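Local coordinates for biofilm-associated surface protein (Staphylococcus aureus, PDB 7C7U) that takes part in biofilm formation as a cell-wall-anchored surface protein, probably switching functional amyloid assembly on or off through a calcium-binding region, at residues Tyr253-Asp258 / Ala292-Asp297; Glu266-His271 / Val327-Asn332; Pro436-Ile441 / Asn511-Val516; Ala463-Ala468 / Phe484-Pro489. All blocks are in the same frame, centred on the assembly; numbering follows the deposited sequence.

Interaction 1 of 4, residues Tyr253-Asp258 / Ala292-Asp297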
loop_
_atom_site.group_PDB
_atom_site.type_symbol
_atom_site.label_atom_id
_atom_site.label_comp_id
_atom_site.label_asym_id
_atom_site.label_seq_id
_atom_site.Cartn_x
_atom_site.Cartn_y
_atom_site.Cartn_z
ATOM N N TYR A 253 2.260 25.917 -20.002
ATOM C CA TYR A 253 1.858 24.978 -18.970
ATOM C C TYR A 253 2.622 25.292 -17.687
ATOM O O TYR A 253 3.849 25.455 -17.711
ATOM C CB TYR A 253 2.118 23.529 -19.395
ATOM C CG TYR A 253 1.602 22.541 -18.383
ATOM C CD1 TYR A 253 0.242 22.465 -18.102
ATOM C CD2 TYR A 253 2.475 21.678 -17.694
ATOM C CE1 TYR A 253 -0.243 21.590 -17.168
ATOM C CE2 TYR A 253 1.996 20.809 -16.761
ATOM C CZ TYR A 253 0.648 20.748 -16.510
ATOM O OH TYR A 253 0.185 19.857 -15.584
ATOM N N ASN A 254 1.898 25.341 -16.572
ATOM C CA ASN A 254 2.416 25.766 -15.276
ATOM C C ASN A 254 2.175 24.655 -14.266
ATOM O O ASN A 254 1.132 23.998 -14.299
ATOM C CB ASN A 254 1.715 27.062 -14.813
ATOM C CG ASN A 254 1.762 28.153 -15.862
ATOM O OD1 ASN A 254 2.617 29.036 -15.818
ATOM N ND2 ASN A 254 0.852 28.080 -16.841
ATOM N N TYR A 255 3.127 24.439 -13.360
ATOM C CA TYR A 255 3.040 23.294 -12.463
ATOM C C TYR A 255 3.615 23.675 -11.102
ATOM O O TYR A 255 4.511 24.516 -10.998
ATOM C CB TYR A 255 3.752 22.048 -13.079
ATOM C CG TYR A 255 5.083 22.399 -13.698
ATOM C CD1 TYR A 255 6.251 22.352 -12.937
ATOM C CD2 TYR A 255 5.165 22.846 -15.010
ATOM C CE1 TYR A 255 7.472 22.713 -13.488
ATOM C CE2 TYR A 255 6.372 23.221 -15.573
ATOM C CZ TYR A 255 7.525 23.161 -14.805
ATOM O OH TYR A 255 8.732 23.538 -15.358
ATOM N N GLN A 256 3.039 23.097 -10.051
ATOM C CA GLN A 256 3.475 23.329 -8.677
ATOM C C GLN A 256 3.789 21.977 -8.050
ATOM O O GLN A 256 2.918 21.104 -7.985
ATOM C CB GLN A 256 2.400 24.076 -7.875
ATOM C CG GLN A 256 1.985 25.445 -8.509
ATOM C CD GLN A 256 1.144 26.326 -7.572
ATOM O OE1 GLN A 256 0.502 25.831 -6.648
ATOM N NE2 GLN A 256 1.132 27.643 -7.829
ATOM N N ILE A 257 5.031 21.791 -7.605
ATOM C CA ILE A 257 5.463 20.539 -6.974
ATOM C C ILE A 257 5.645 20.811 -5.484
ATOM O O ILE A 257 6.316 21.776 -5.107
ATOM C CB ILE A 257 6.759 19.999 -7.613
ATOM C CG1 ILE A 257 6.660 19.986 -9.142
ATOM C CG2 ILE A 257 7.135 18.573 -7.082
ATOM C CD1 ILE A 257 5.581 19.042 -9.690
ATOM N N ASP A 258 5.030 19.980 -4.642
ATOM C CA ASP A 258 5.113 20.150 -3.194
ATOM C C ASP A 258 6.561 20.346 -2.751
ATOM O O ASP A 258 7.426 19.512 -3.035
ATOM C CB ASP A 258 4.511 18.927 -2.500
ATOM C CG ASP A 258 4.253 19.158 -1.025
ATOM O OD1 ASP A 258 5.197 19.522 -0.294
ATOM O OD2 ASP A 258 3.104 18.988 -0.587
ATOM N N ALA A 292 10.194 16.882 -22.583
ATOM C CA ALA A 292 11.000 17.999 -22.113
ATOM C C ALA A 292 11.524 17.704 -20.720
ATOM O O ALA A 292 10.952 16.902 -19.973
ATOM C CB ALA A 292 10.214 19.318 -22.086
ATOM N N ASP A 293 12.614 18.390 -20.383
ATOM C CA ASP A 293 13.054 18.553 -19.006
ATOM C C ASP A 293 12.408 19.801 -18.429
ATOM O O ASP A 293 12.301 20.825 -19.110
ATOM C CB ASP A 293 14.578 18.670 -18.933
ATOM C CG ASP A 293 15.275 17.406 -19.399
ATOM O OD1 ASP A 293 15.150 16.378 -18.706
ATOM O OD2 ASP A 293 15.911 17.429 -20.478
ATOM N N LEU A 294 11.958 19.711 -17.179
ATOM C CA LEU A 294 11.288 20.825 -16.528
ATOM C C LEU A 294 12.147 21.370 -15.398
ATOM O O LEU A 294 12.845 20.621 -14.710
ATOM C CB LEU A 294 9.923 20.409 -15.968
ATOM C CG LEU A 294 8.890 19.906 -16.971
ATOM C CD1 LEU A 294 7.694 19.268 -16.256
ATOM C CD2 LEU A 294 8.435 21.082 -17.844
ATOM N N THR A 295 12.074 22.676 -15.193
ATOM C CA THR A 295 12.738 23.300 -14.063
ATOM C C THR A 295 11.697 23.788 -13.066
ATOM O O THR A 295 10.586 24.183 -13.444
ATOM C CB THR A 295 13.627 24.464 -14.495
ATOM O OG1 THR A 295 12.826 25.631 -14.676
ATOM C CG2 THR A 295 14.349 24.135 -15.792
ATOM N N ILE A 296 12.074 23.744 -11.784
ATOM C CA ILE A 296 11.255 24.212 -10.673
ATOM C C ILE A 296 12.079 25.197 -9.860
ATOM O O ILE A 296 13.308 25.097 -9.806
ATOM C CB ILE A 296 10.774 23.042 -9.787
ATOM C CG1 ILE A 296 11.898 22.015 -9.626
ATOM C CG2 ILE A 296 9.534 22.382 -10.366
ATOM C CD1 ILE A 296 11.689 21.047 -8.497
ATOM N N ASP A 297 11.404 26.156 -9.230
ATOM C CA ASP A 297 12.108 27.108 -8.382
ATOM C C ASP A 297 12.177 26.551 -6.958
ATOM O O ASP A 297 11.798 25.403 -6.703
ATOM C CB ASP A 297 11.470 28.502 -8.470
ATOM C CG ASP A 297 10.060 28.569 -7.897
ATOM O OD1 ASP A 297 9.628 27.654 -7.170
ATOM O OD2 ASP A 297 9.357 29.562 -8.191
HETATM O O HOH W 1 10.666 24.397 -17.138
#
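Tyr255 meets Leu294, Thr295 and Ile296 in a buried contact between two stacked sheets, apolar packing combined with a tyrosine hydroxyl bonded to a backbone carbonyl. Strand 252-257 belongs to a four-stranded antiparallel sheet, while strand 290-294 is an outermost strand of the five-stranded sheet facing it. The backbones stay well apart, Ile257 CA lying 7.8 Å from Ile296 CA, so side chains must bridge the gap. The phenol is long enough to do so. Its ring, with CG lying between the backbone N and the carbonyl carbon (chi1 44°), reaches across to the backbone around Thr295. There the hydroxyl OH donates to Thr295 O at 2.7 Å, tilted from the carbonyl plane. One water adds a second bridge, giving a hydrogen to Tyr255 OH at 2.8 Å and accepting one from Thr295 N at 3.0 Å; the hydroxyl therefore both gives and takes. Such face-to-face packing of antiparallel sheets makes a beta sandwich, and Leu294, whose neighbours include Ile304 of the four-stranded sheet and Val268 and Val327 of its own, sits inside it. Its CD1 lies over one face of the Tyr255 ring in a CH-pi contact, 4.3 Å from the centroid and displaced toward the rim. Ile296 comes instead to the ring edge, in its plane, placing CG2 3.8 Å from Tyr255 CE1. The two isoleucine side chains cross at about a right angle, and the branch at CB gives Ile296 a methyl that touches both the ring edge and, at 3.9 Å from CG2, Ile257 CG1.

Interaction 2 of 4, residues Glu266-His271 / Val327-Asn332; sequences EGVELH and VVLKLN
Val328 lays its CG2 methyl squarely over the imidazole of His271, 3.6 Å from the ring centroid and only 10° off the ring normal. This is a CH-pi contact in which the methyl is centred on the face, while the ring edge is used for something else: NE2 donates to Glu269 OE1 at 3.0 Å, nearly straight and almost in the ring plane, meeting the anti side of the carboxylate. Face and edge together fix how the imidazole is turned. Glu269 extends its chain beyond CG, and Lys330, also extended, crosses it obliquely so that NZ comes to OE2 at 3.4 Å, a salt bridge whose hydrogen bond is weak; the stronger partner of this carboxylate is Lys290 on the adjacent strand. An acid is well suited to a place between two lysines and a histidine.

The opposite face of this strand pair carries Val268, Leu270, Val327 and Leu329, all aliphatic. Val268 and Leu329 run side by side, pointing the same way, whereas Val268 and Val327 cross obliquely with their CG1 atoms 3.8 Å apart; beta-branched and leucine side chains fill this buried layer. Between the two faces the backbones pair: Glu269 and Val328 exchange two hydrogen bonds, Val328 N to Glu269 O at 2.8 Å being the shorter. Farther along, Lys330 N donates to Gly267 O at 2.9 Å, but Lys330 O receives Glu266 N at 2.7 Å. Two residues, Glu266 and Gly267, thus stand opposite one, Lys330: a classic beta bulge at the end of an antiparallel pair within a five-stranded sheet.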
loop_
_atom_site.group_PDB
_atom_site.type_symbol
_atom_site.label_atom_id
_atom_site.label_comp_id
_atom_site.label_asym_id
_atom_site.label_seq_id
_atom_site.Cartn_x
_atom_site.Cartn_y
_atom_site.Cartn_z
ATOM N N GLU A 266 15.512 14.067 -8.115
ATOM C CA GLU A 266 16.688 14.187 -8.968
ATOM C C GLU A 266 16.385 14.966 -10.242
ATOM O O GLU A 266 17.220 15.749 -10.704
ATOM C CB GLU A 266 17.210 12.795 -9.341
ATOM C CG GLU A 266 18.420 12.790 -10.280
ATOM C CD GLU A 266 19.649 13.443 -9.651
ATOM O OE1 GLU A 266 19.714 14.698 -9.601
ATOM O OE2 GLU A 266 20.538 12.690 -9.183
ATOM N N GLY A 267 15.207 14.769 -10.820
ATOM C CA GLY A 267 14.851 15.492 -12.026
ATOM C C GLY A 267 13.354 15.524 -12.223
ATOM O O GLY A 267 12.617 14.685 -11.694
ATOM N N VAL A 268 12.912 16.510 -13.007
ATOM C CA VAL A 268 11.503 16.728 -13.329
ATOM C C VAL A 268 11.353 16.757 -14.842
ATOM O O VAL A 268 12.096 17.465 -15.527
ATOM C CB VAL A 268 10.972 18.034 -12.714
ATOM C CG1 VAL A 268 9.465 18.182 -12.974
ATOM C CG2 VAL A 268 11.272 18.084 -11.240
ATOM N N GLU A 269 10.395 15.992 -15.362
ATOM C CA GLU A 269 10.230 15.824 -16.800
ATOM C C GLU A 269 8.765 15.945 -17.184
ATOM O O GLU A 269 7.874 15.565 -16.421
ATOM C CB GLU A 269 10.729 14.452 -17.267
ATOM C CG GLU A 269 12.129 14.094 -16.777
ATOM C CD GLU A 269 12.582 12.726 -17.281
ATOM O OE1 GLU A 269 11.712 11.890 -17.617
ATOM O OE2 GLU A 269 13.806 12.492 -17.335
ATOM N N LEU A 270 8.531 16.405 -18.411
ATOM C CA LEU A 270 7.202 16.437 -19.002
ATOM C C LEU A 270 7.055 15.287 -19.984
ATOM O O LEU A 270 7.903 15.095 -20.866
ATOM C CB LEU A 270 6.957 17.770 -19.714
ATOM C CG LEU A 270 5.553 17.990 -20.268
ATOM C CD1 LEU A 270 4.591 18.217 -19.117
ATOM C CD2 LEU A 270 5.545 19.199 -21.214
ATOM N N HIS A 271 5.970 14.538 -19.848
ATOM C CA HIS A 271 5.687 13.436 -20.752
ATOM C C HIS A 271 4.373 13.684 -21.488
ATOM O O HIS A 271 3.457 14.339 -20.973
ATOM C CB HIS A 271 5.619 12.105 -19.993
ATOM C CG HIS A 271 6.957 11.597 -19.564
ATOM N ND1 HIS A 271 7.280 10.254 -19.570
ATOM C CD2 HIS A 271 8.066 12.250 -19.151
ATOM C CE1 HIS A 271 8.526 10.105 -19.164
ATOM N NE2 HIS A 271 9.025 11.296 -18.895
ATOM N N VAL A 327 3.510 14.936 -15.520
ATOM C CA VAL A 327 4.769 15.401 -14.956
ATOM C C VAL A 327 5.398 14.231 -14.210
ATOM O O VAL A 327 4.716 13.552 -13.437
ATOM C CB VAL A 327 4.566 16.610 -14.032
ATOM C CG1 VAL A 327 5.900 17.021 -13.381
ATOM C CG2 VAL A 327 3.992 17.787 -14.836
ATOM N N VAL A 328 6.687 14.004 -14.436
ATOM C CA VAL A 328 7.414 12.885 -13.823
ATOM C C VAL A 328 8.469 13.432 -12.874
ATOM O O VAL A 328 9.321 14.232 -13.277
ATOM C CB VAL A 328 8.060 11.984 -14.885
ATOM C CG1 VAL A 328 8.826 10.794 -14.190
ATOM C CG2 VAL A 328 7.002 11.454 -15.848
ATOM N N LEU A 329 8.433 12.982 -11.620
ATOM C CA LEU A 329 9.448 13.330 -10.633
ATOM C C LEU A 329 10.298 12.082 -10.423
ATOM O O LEU A 329 9.801 11.081 -9.901
ATOM C CB LEU A 329 8.823 13.770 -9.315
ATOM C CG LEU A 329 7.583 14.651 -9.312
ATOM C CD1 LEU A 329 7.175 14.815 -7.860
ATOM C CD2 LEU A 329 7.861 15.998 -9.993
ATOM N N LYS A 330 11.561 12.143 -10.837
ATOM C CA LYS A 330 12.488 11.036 -10.654
ATOM C C LYS A 330 13.108 11.130 -9.263
ATOM O O LYS A 330 13.759 12.130 -8.934
ATOM C CB LYS A 330 13.563 11.070 -11.740
ATOM C CG LYS A 330 13.080 10.586 -13.090
ATOM C CD LYS A 330 14.239 10.264 -14.038
ATOM C CE LYS A 330 13.725 9.621 -15.324
ATOM N NZ LYS A 330 14.784 9.367 -16.343
ATOM N N LEU A 331 12.897 10.108 -8.441
ATOM C CA LEU A 331 13.464 10.113 -7.095
ATOM C C LEU A 331 14.975 9.906 -7.142
ATOM O O LEU A 331 15.512 9.269 -8.051
ATOM C CB LEU A 331 12.826 9.026 -6.232
ATOM C CG LEU A 331 11.337 9.225 -5.991
ATOM C CD1 LEU A 331 10.750 8.053 -5.238
ATOM C CD2 LEU A 331 11.072 10.553 -5.265
ATOM N N ASN A 332 15.659 10.451 -6.137
ATOM C CA ASN A 332 17.101 10.280 -6.009
ATOM C C ASN A 332 17.478 9.260 -4.937
ATOM O O ASN A 332 18.668 9.054 -4.695
ATOM C CB ASN A 332 17.785 11.633 -5.724
ATOM C CG ASN A 332 17.305 12.296 -4.442
ATOM O OD1 ASN A 332 16.778 11.646 -3.546
ATOM N ND2 ASN A 332 17.484 13.615 -4.357
HETATM O O HOH W 2 19.318 14.890 -6.233
#

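Interaction 3 of 4, residues Pro436-Ile441 / Asn511-Val516; sequences PQAADI and NTFEIV
Asn511 swings CG to the far side of CB from its main-chain nitrogen (chi1 -161°), and Asp440 sets CG anti to its carbonyl carbon (chi1 -64°); these rotations bring Asn511 ND2 to Pro436 O and Asp440 OD1 to Glu514 N. The two segments run in the same direction, and the strand order of their domain, with the first strand lying parallel beside the last, is that of an immunoglobulin-like beta sandwich. As is common in that fold, the first strand changes partner midway: Gln437 bonds through its backbone to Ser451, and only Ile441 settles into a parallel bridge with Ile515. Ile441 N gives its hydrogen to Glu514 O at 3.0 Å, and Ile441 O receives Val516 N at 2.9 Å.

Before that bridge the backbones do not pair, and polar side chains stand in. Asp440 OD1 accepts from Glu514 N at 2.9 Å, the donor coming from well above the carboxylate plane. The short side chain of aspartate lets OD1 take the N-H that a strand neighbour's carbonyl would otherwise accept. Asp440 and Glu514 point the same way, yet the glutamate carboxylate turns off to Thr495. At the other end Asn511 ND2 donates to Pro436 O at 3.0 Å. On the inner side Ala438 CB lies 4.1 Å from Phe513 CD1, approaching obliquely, and Ile441 CG1 meets the ring edge. Ile441 and Ile515 lie side by side, CG1 to CG1 at 3.7 Å. A water also joins two side chains, accepting from Asn511 ND2 at 3.1 Å and donating to Gln437 OE1 at 3.0 Å.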
loop_
_atom_site.group_PDB
_atom_site.type_symbol
_atom_site.label_atom_id
_atom_site.label_comp_id
_atom_site.label_asym_id
_atom_site.label_seq_id
_atom_site.Cartn_x
_atom_site.Cartn_y
_atom_site.Cartn_z
ATOM N N PRO A 436 14.233 -20.187 11.604
ATOM C CA PRO A 436 14.129 -21.642 11.480
ATOM C C PRO A 436 14.316 -22.308 12.835
ATOM O O PRO A 436 14.985 -21.775 13.722
ATOM C CB PRO A 436 15.268 -22.000 10.516
ATOM C CG PRO A 436 16.277 -20.915 10.676
ATOM C CD PRO A 436 15.487 -19.658 11.039
ATOM N N GLN A 437 13.702 -23.485 12.991
ATOM C CA GLN A 437 13.825 -24.298 14.200
ATOM C C GLN A 437 14.132 -25.739 13.803
ATOM O O GLN A 437 13.525 -26.279 12.880
ATOM C CB GLN A 437 12.540 -24.262 15.058
ATOM C CG GLN A 437 12.008 -22.846 15.406
ATOM C CD GLN A 437 12.888 -22.147 16.414
ATOM O OE1 GLN A 437 13.646 -22.798 17.130
ATOM N NE2 GLN A 437 12.785 -20.817 16.494
ATOM N N ALA A 438 15.077 -26.365 14.496
ATOM C CA ALA A 438 15.442 -27.741 14.185
ATOM C C ALA A 438 15.787 -28.443 15.488
ATOM O O ALA A 438 16.549 -27.903 16.291
ATOM C CB ALA A 438 16.627 -27.787 13.209
ATOM N N ALA A 439 15.205 -29.618 15.704
ATOM C CA ALA A 439 15.540 -30.430 16.867
ATOM C C ALA A 439 16.977 -30.922 16.777
ATOM O O ALA A 439 17.494 -31.185 15.687
ATOM C CB ALA A 439 14.603 -31.634 16.971
ATOM N N ASP A 440 17.631 -31.029 17.941
ATOM C CA ASP A 440 18.941 -31.665 18.010
ATOM C C ASP A 440 18.850 -33.106 17.500
ATOM O O ASP A 440 17.815 -33.770 17.633
ATOM C CB ASP A 440 19.488 -31.653 19.447
ATOM C CG ASP A 440 19.738 -30.246 19.986
ATOM O OD1 ASP A 440 19.828 -29.280 19.193
ATOM O OD2 ASP A 440 19.900 -30.119 21.222
ATOM N N ILE A 441 19.940 -33.590 16.895
ATOM C CA ILE A 441 20.029 -34.975 16.419
ATOM C C ILE A 441 21.325 -35.607 16.939
ATOM O O ILE A 441 22.126 -34.954 17.600
ATOM C CB ILE A 441 19.942 -35.069 14.881
ATOM C CG1 ILE A 441 21.097 -34.311 14.231
ATOM C CG2 ILE A 441 18.586 -34.565 14.363
ATOM C CD1 ILE A 441 21.270 -34.687 12.779
ATOM N N ASN A 511 19.388 -20.402 12.421
ATOM C CA ASN A 511 19.375 -20.828 13.812
ATOM C C ASN A 511 20.456 -21.897 13.936
ATOM O O ASN A 511 20.986 -22.377 12.929
ATOM C CB ASN A 511 17.987 -21.346 14.225
ATOM C CG ASN A 511 17.776 -21.360 15.732
ATOM O OD1 ASN A 511 18.617 -20.903 16.498
ATOM N ND2 ASN A 511 16.645 -21.905 16.160
ATOM N N THR A 512 20.796 -22.264 15.173
ATOM C CA THR A 512 21.749 -23.342 15.415
ATOM C C THR A 512 21.084 -24.513 16.126
ATOM O O THR A 512 20.117 -24.347 16.873
ATOM C CB THR A 512 22.956 -22.879 16.233
ATOM O OG1 THR A 512 22.505 -22.265 17.446
ATOM C CG2 THR A 512 23.802 -21.895 15.426
ATOM N N PHE A 513 21.612 -25.708 15.871
ATOM C CA PHE A 513 21.183 -26.913 16.555
ATOM C C PHE A 513 22.419 -27.761 16.806
ATOM O O PHE A 513 23.506 -27.473 16.299
ATOM C CB PHE A 513 20.123 -27.693 15.755
ATOM C CG PHE A 513 20.637 -28.299 14.471
ATOM C CD1 PHE A 513 20.706 -27.547 13.303
ATOM C CD2 PHE A 513 21.041 -29.629 14.431
ATOM C CE1 PHE A 513 21.169 -28.114 12.114
ATOM C CE2 PHE A 513 21.496 -30.195 13.262
ATOM C CZ PHE A 513 21.570 -29.441 12.099
ATOM N N GLU A 514 22.251 -28.814 17.598
ATOM C CA GLU A 514 23.362 -29.671 17.979
ATOM C C GLU A 514 23.248 -31.061 17.357
ATOM O O GLU A 514 22.163 -31.653 17.309
ATOM C CB GLU A 514 23.448 -29.791 19.503
ATOM C CG GLU A 514 23.652 -28.443 20.186
ATOM C CD GLU A 514 25.051 -27.887 19.957
ATOM O OE1 GLU A 514 26.029 -28.677 19.990
ATOM O OE2 GLU A 514 25.171 -26.664 19.740
ATOM N N ILE A 515 24.375 -31.561 16.862
ATOM C CA ILE A 515 24.561 -32.980 16.598
ATOM C C ILE A 515 25.380 -33.515 17.768
ATOM O O ILE A 515 26.505 -33.058 18.009
ATOM C CB ILE A 515 25.227 -33.220 15.235
ATOM C CG1 ILE A 515 24.354 -32.584 14.141
ATOM C CG2 ILE A 515 25.412 -34.728 14.937
ATOM C CD1 ILE A 515 24.641 -33.080 12.729
ATOM N N VAL A 516 24.787 -34.419 18.537
ATOM C CA VAL A 516 25.350 -34.840 19.809
ATOM C C VAL A 516 25.860 -36.273 19.681
ATOM O O VAL A 516 25.542 -36.990 18.732
ATOM C CB VAL A 516 24.325 -34.712 20.954
ATOM C CG1 VAL A 516 23.775 -33.268 21.022
ATOM C CG2 VAL A 516 23.188 -35.717 20.780
HETATM O O HOH W 3 15.750 -21.821 19.075
#

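Interaction 4 of 4, residues Ala463-Ala468 / Phe484-Pro489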
loop_
_atom_site.group_PDB
_atom_site.type_symbol
_atom_site.label_atom_id
_atom_site.label_comp_id
_atom_site.label_asym_id
_atom_site.label_seq_id
_atom_site.Cartn_x
_atom_site.Cartn_y
_atom_site.Cartn_z
ATOM N N ALA A 463 16.626 -24.997 2.457
ATOM C CA ALA A 463 17.248 -25.186 3.754
ATOM C C ALA A 463 18.603 -25.848 3.572
ATOM O O ALA A 463 18.752 -26.782 2.773
ATOM C CB ALA A 463 16.366 -26.038 4.674
ATOM N N LYS A 464 19.580 -25.366 4.329
ATOM C CA LYS A 464 20.947 -25.851 4.273
ATOM C C LYS A 464 21.412 -26.148 5.687
ATOM O O LYS A 464 21.161 -25.359 6.607
ATOM C CB LYS A 464 21.894 -24.818 3.636
ATOM C CG LYS A 464 21.431 -24.233 2.300
ATOM C CD LYS A 464 21.977 -22.833 2.154
ATOM C CE LYS A 464 21.737 -22.243 0.789
ATOM N NZ LYS A 464 22.205 -20.819 0.791
ATOM N N VAL A 465 22.085 -27.282 5.855
ATOM C CA VAL A 465 22.789 -27.607 7.090
ATOM C C VAL A 465 24.275 -27.353 6.857
ATOM O O VAL A 465 24.874 -27.888 5.917
ATOM C CB VAL A 465 22.510 -29.051 7.537
ATOM C CG1 VAL A 465 23.300 -29.398 8.809
ATOM C CG2 VAL A 465 21.008 -29.236 7.781
ATOM N N ILE A 466 24.853 -26.499 7.692
ATOM C CA ILE A 466 26.215 -26.006 7.537
ATOM C C ILE A 466 26.936 -26.224 8.862
ATOM O O ILE A 466 26.395 -25.889 9.923
ATOM C CB ILE A 466 26.238 -24.511 7.147
ATOM C CG1 ILE A 466 25.399 -24.248 5.895
ATOM C CG2 ILE A 466 27.655 -24.013 6.943
ATOM C CD1 ILE A 466 25.092 -22.773 5.691
ATOM N N ASN A 467 28.135 -26.814 8.806
ATOM C CA ASN A 467 28.905 -27.047 10.023
ATOM C C ASN A 467 29.587 -25.751 10.483
ATOM O O ASN A 467 29.543 -24.714 9.811
ATOM C CB ASN A 467 29.898 -28.199 9.815
ATOM C CG ASN A 467 31.063 -27.841 8.900
ATOM O OD1 ASN A 467 31.344 -26.680 8.634
ATOM N ND2 ASN A 467 31.741 -28.866 8.399
ATOM N N ALA A 468 30.248 -25.828 11.642
ATOM C CA ALA A 468 30.846 -24.655 12.275
ATOM C C ALA A 468 31.948 -24.023 11.437
ATOM O O ALA A 468 32.240 -22.837 11.621
ATOM C CB ALA A 468 31.404 -25.025 13.652
ATOM N N PHE A 484 10.737 -28.954 6.851
ATOM C CA PHE A 484 11.836 -29.401 6.010
ATOM C C PHE A 484 12.475 -30.660 6.592
ATOM O O PHE A 484 12.403 -30.934 7.793
ATOM C CB PHE A 484 12.898 -28.311 5.812
ATOM C CG PHE A 484 13.393 -27.695 7.090
ATOM C CD1 PHE A 484 14.396 -28.308 7.830
ATOM C CD2 PHE A 484 12.888 -26.481 7.531
ATOM C CE1 PHE A 484 14.859 -27.735 9.005
ATOM C CE2 PHE A 484 13.350 -25.907 8.694
ATOM C CZ PHE A 484 14.337 -26.529 9.432
ATOM N N SER A 485 13.116 -31.413 5.702
ATOM C CA SER A 485 13.807 -32.666 6.022
ATOM C C SER A 485 15.059 -32.681 5.155
ATOM O O SER A 485 14.974 -32.926 3.946
ATOM C CB SER A 485 12.923 -33.873 5.753
ATOM O OG SER A 485 11.654 -33.695 6.359
ATOM N N VAL A 486 16.196 -32.344 5.756
ATOM C CA VAL A 486 17.469 -32.246 5.048
ATOM C C VAL A 486 18.243 -33.537 5.274
ATOM O O VAL A 486 18.566 -33.875 6.422
ATOM C CB VAL A 486 18.293 -31.043 5.536
ATOM C CG1 VAL A 486 19.598 -30.968 4.774
ATOM C CG2 VAL A 486 17.478 -29.715 5.418
ATOM N N SER A 487 18.581 -34.232 4.188
ATOM C CA SER A 487 19.418 -35.426 4.275
ATOM C C SER A 487 20.869 -35.031 4.542
ATOM O O SER A 487 21.394 -34.106 3.908
ATOM C CB SER A 487 19.329 -36.247 2.985
ATOM O OG SER A 487 18.091 -36.929 2.901
ATOM N N ILE A 488 21.498 -35.705 5.503
ATOM C CA ILE A 488 22.899 -35.470 5.857
ATOM C C ILE A 488 23.578 -36.814 6.100
ATOM O O ILE A 488 22.913 -37.818 6.384
ATOM C CB ILE A 488 23.041 -34.589 7.115
ATOM C CG1 ILE A 488 22.487 -35.332 8.334
ATOM C CG2 ILE A 488 22.398 -33.191 6.915
ATOM C CD1 ILE A 488 22.823 -34.682 9.656
ATOM N N PRO A 489 24.905 -36.859 6.011
ATOM C CA PRO A 489 25.621 -38.063 6.470
ATOM C C PRO A 489 25.513 -38.191 7.980
ATOM O O PRO A 489 25.156 -37.244 8.690
ATOM C CB PRO A 489 27.075 -37.807 6.056
ATOM C CG PRO A 489 27.040 -36.569 5.159
ATOM C CD PRO A 489 25.833 -35.804 5.573
#
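Val486 is the bump of this contact: its two methyls press toward the facing strand, one against Ala463 and the other against Val465. CG2 touches Ala463 CB at 3.9 Å, and CG1, held anti to the backbone N (chi1 -180°), meets Val465 CG2 at 3.7 Å. Val486 thus fills the hollow between two alternate residues, Ala463 and Val465, which both turn toward it from their own strand. The same small methyl of Ala463 also lies over one face of the Phe484 ring, displaced toward the rim, with Ala463 CB 4.2 Å from Phe484 CG; a flat aromatic and a short side chain complement each other here. Strands 463-466 and 484-487 occupy opposed halves of an immunoglobulin-like sandwich, stacked with their short axes 7.8 Å apart at closest and crossing at -45°. That spacing is too wide for backbone pairing, and the interface consists of hydrocarbon side chains alone. Because the strands cross at this angle, only a few positions on each meet. Past the end of strand 484-487, Ile488 still turns inward, and its CG2 approaches Val465 CB at 4.2 Å, so that Val465 rests against both Val486 and Ile488, in the notch between them. Phe513 and Tyr496 from neighbouring strands also press on Val465. Along 484-488 the side chains alternate: Ser485 and Ser487 point away, and Phe484, Val486 and Ile488 face Ala463 and Val465.

How the interactions relate
The four contacts form two pairs in separate domains on different parts of an elongated chain; the centres of interactions 1 and 3 lie about 60 Å apart. Interactions 1 and 2 share one sandwich: interaction 2 pairs neighbouring strands within a sheet, and interaction 1 joins that sheet to its partner, the two meeting where Leu294 N probably hydrogen-bonds Val268 O. Interactions 3 and 4 repeat this division, with interaction 4 nested in the loop that interaction 3 closes. In-sheet contacts rely on backbone bonds and carry polar side chains on one face or beside the pairing. Interactions 1, 2 and 4 are buried and interaction 3 partly so; the cross-sheet ones are mainly apolar, although interaction 1 admits a hydroxyl and a water.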